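Long-range contact in periplasmic beta-glucosidase (Pseudomonas aeruginosa, PDB 6R5V), which probably hydrolyses terminal, non-reducing beta-D-glucosyl residues of beta-glucosides, releasing beta-D-glucose, as a periplasmic member of glycosyl hydrolase family 3: residues H76-A81 with D117-S122. The protein carries 1 engineered substitution. Residues are numbered along the deposited sequence; the frame is centred on the assembly and turned at random.
With XYP (beta-D-xylopyranose), chain C.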
loop_
_atom_site.group_PDB
_atom_site.type_symbol
_atom_site.label_atom_id
_atom_site.label_comp_id
_atom_site.label_asym_id
_atom_site.label_seq_id
_atom_site.Cartn_x
_atom_site.Cartn_y
_atom_site.Cartn_z
ATOM N N HIS A 76 38.587 -0.226 4.875
ATOM C CA HIS A 76 38.040 -1.090 3.810
ATOM C C HIS A 76 36.712 -1.668 4.270
ATOM O O HIS A 76 36.658 -2.178 5.424
ATOM C CB HIS A 76 39.010 -2.195 3.431
ATOM C CG HIS A 76 40.151 -1.687 2.634
ATOM N ND1 HIS A 76 41.231 -1.048 3.211
ATOM C CD2 HIS A 76 40.379 -1.710 1.299
ATOM C CE1 HIS A 76 42.072 -0.678 2.253
ATOM N NE2 HIS A 76 41.592 -1.108 1.077
ATOM N N ALA A 77 35.686 -1.506 3.429
ATOM C CA ALA A 77 34.323 -1.982 3.758
ATOM C C ALA A 77 33.828 -3.009 2.741
ATOM O O ALA A 77 34.334 -3.113 1.615
ATOM C CB ALA A 77 33.375 -0.813 3.899
ATOM N N TYR A 78 32.797 -3.725 3.166
ATOM C CA TYR A 78 32.117 -4.731 2.314
ATOM C C TYR A 78 30.721 -4.968 2.863
ATOM O O TYR A 78 30.421 -4.461 3.918
ATOM C CB TYR A 78 32.890 -6.022 2.332
ATOM C CG TYR A 78 32.569 -7.020 1.248
ATOM C CD1 TYR A 78 32.327 -6.656 -0.064
ATOM C CD2 TYR A 78 32.647 -8.363 1.550
ATOM C CE1 TYR A 78 32.072 -7.599 -1.048
ATOM C CE2 TYR A 78 32.467 -9.319 0.574
ATOM C CZ TYR A 78 32.174 -8.942 -0.723
ATOM O OH TYR A 78 32.038 -9.942 -1.636
ATOM N N ASP A 79 29.904 -5.659 2.080
ATOM C CA ASP A 79 28.501 -6.000 2.427
ATOM C C ASP A 79 28.538 -7.412 3.025
ATOM O O ASP A 79 28.253 -8.364 2.302
ATOM C CB ASP A 79 27.599 -5.887 1.190
ATOM C CG ASP A 79 27.224 -4.475 0.748
ATOM O OD1 ASP A 79 26.542 -3.778 1.508
ATOM O OD2 ASP A 79 27.560 -4.103 -0.369
ATOM N N VAL A 80 28.935 -7.516 4.267
ATOM C CA VAL A 80 28.939 -8.788 5.001
ATOM C C VAL A 80 27.614 -8.772 5.753
ATOM O O VAL A 80 27.518 -8.126 6.802
ATOM C CB VAL A 80 30.176 -8.919 5.897
ATOM C CG1 VAL A 80 30.184 -10.238 6.611
ATOM C CG2 VAL A 80 31.457 -8.775 5.095
ATOM N N ALA A 81 26.589 -9.281 5.086
ATOM C CA ALA A 81 25.183 -9.145 5.494
ATOM C C ALA A 81 24.802 -10.341 6.360
ATOM O O ALA A 81 24.185 -10.146 7.409
ATOM C CB ALA A 81 24.340 -9.009 4.245
ATOM N N ASP A 117 40.361 -11.335 6.675
ATOM C CA ASP A 117 40.724 -10.969 5.281
ATOM C C ASP A 117 41.109 -9.484 5.161
ATOM O O ASP A 117 41.448 -9.064 4.045
ATOM C CB ASP A 117 39.581 -11.299 4.323
ATOM C CG ASP A 117 39.393 -12.792 4.092
ATOM O OD1 ASP A 117 40.378 -13.569 4.324
ATOM O OD2 ASP A 117 38.304 -13.163 3.651
ATOM N N GLY A 118 41.077 -8.720 6.247
ATOM C CA GLY A 118 41.594 -7.344 6.234
ATOM C C GLY A 118 40.526 -6.273 6.230
ATOM O O GLY A 118 40.889 -5.077 6.296
ATOM N N LEU A 119 39.242 -6.651 6.202
ATOM C CA LEU A 119 38.133 -5.670 6.182
ATOM C C LEU A 119 37.945 -5.043 7.567
ATOM O O LEU A 119 38.073 -5.746 8.596
ATOM C CB LEU A 119 36.871 -6.403 5.718
ATOM C CG LEU A 119 36.874 -6.731 4.233
ATOM C CD1 LEU A 119 35.817 -7.758 3.896
ATOM C CD2 LEU A 119 36.676 -5.467 3.391
ATOM N N ASP A 120 37.581 -3.769 7.592
ATOM C CA ASP A 120 37.356 -2.987 8.833
ATOM C C ASP A 120 35.866 -2.761 9.103
ATOM O O ASP A 120 35.531 -2.332 10.211
ATOM C CB ASP A 120 37.961 -1.600 8.713
ATOM C CG ASP A 120 39.432 -1.606 8.350
ATOM O OD1 ASP A 120 40.187 -2.160 9.135
ATOM O OD2 ASP A 120 39.797 -1.108 7.257
ATOM N N MET A 121 35.026 -2.859 8.073
ATOM C CA MET A 121 33.631 -2.376 8.183
ATOM C C MET A 121 32.715 -3.252 7.329
ATOM O O MET A 121 33.104 -3.698 6.231
ATOM C CB MET A 121 33.540 -0.914 7.750
ATOM C CG MET A 121 32.108 -0.356 7.740
ATOM S SD MET A 121 32.034 1.337 7.068
ATOM C CE MET A 121 32.786 2.253 8.395
ATOM N N SER A 122 31.524 -3.494 7.845
ATOM C CA SER A 122 30.435 -4.073 7.037
ATOM C C SER A 122 29.293 -3.085 6.886
ATOM O O SER A 122 28.895 -2.405 7.896
ATOM C CB SER A 122 29.883 -5.330 7.612
ATOM O OG SER A 122 28.884 -5.846 6.714
HETATM C C1 XYP C . 24.449 -1.248 -2.771
HETATM C C2 XYP C . 25.299 -1.011 -1.502
HETATM C C3 XYP C . 24.672 -1.787 -0.329
HETATM C C4 XYP C . 23.249 -1.272 -0.146
HETATM C C5 XYP C . 22.429 -1.358 -1.431
HETATM O O2 XYP C . 26.669 -1.341 -1.808
HETATM O O3 XYP C . 25.302 -1.658 0.952
HETATM O O4 XYP C . 22.628 -2.048 0.863
HETATM O O5 XYP C . 23.070 -0.863 -2.598
HETATM O O HOH W 1 42.100 -1.034 6.038
#
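Ala-77 pairs with Met-121, and Tyr-78 with Ser-122, as two short parallel strands. The two neighbours of Ala-77 bracket Met-121, as in a parallel pair: Met-121 N gives a weak bond to His-76 O, and Tyr-78 N reaches Met-121 O at 3.1 Å. His-76 O also takes a straighter, shorter bond from Asp-120 N, at 2.8 Å. Two CA-H...O contacts accompany these bonds: Ala-77 CA to Met-121 O, and, one step further on, Ser-122 CA to Tyr-78 O.

Side-chain oxygens continue the pairing past both ends. Asp-120 OD2 takes the backbone N-H of His-76 at 2.8 Å through its anti lone pair, a fairly straight bond (157°). Aspartate suits this place because its one-carbon arm lets OD2 reach the neighbouring strand's backbone while OD1 meets Arg-333 in a salt bridge; a water in the plane of the His-76 ring, at its edge, links ND1 to the same OD2. Beyond the other end, Ser-122 has OG anti to its backbone N (chi1 -177°), which directs the hydroxyl at the chain where it turns at Val-80; there it donates to Val-80 O at 2.7 Å and sits 3.4 Å from Val-80 CB. A compact hydroxyl fits this close approach.

Apolar groups fill both faces. Small Ala-77 lets its CB lie 3.9 Å from Met-121 CB, while the thioether chain runs on past it. On the side of the sheet that carries Tyr-78, branched Leu-119 sets CD1 3.7 Å from Tyr-78 CB and CD2 against the Ala-77 carbonyl. Gly-118, with positive phi, closes helix 100-116 in a Schellman motif.

Adjacent, parallel and connected through that helix, strands 75-78 and 121-122 form a beta-alpha-beta crossover of the TIM-barrel-like N-terminal domain. Just after strand 75-78, Asp-79, in the conformer given, accepts bonds from O3 and O2 of beta-D-xylopyranose, a sugar also hydrogen-bonded to Arg-137, Lys-176 and His-177.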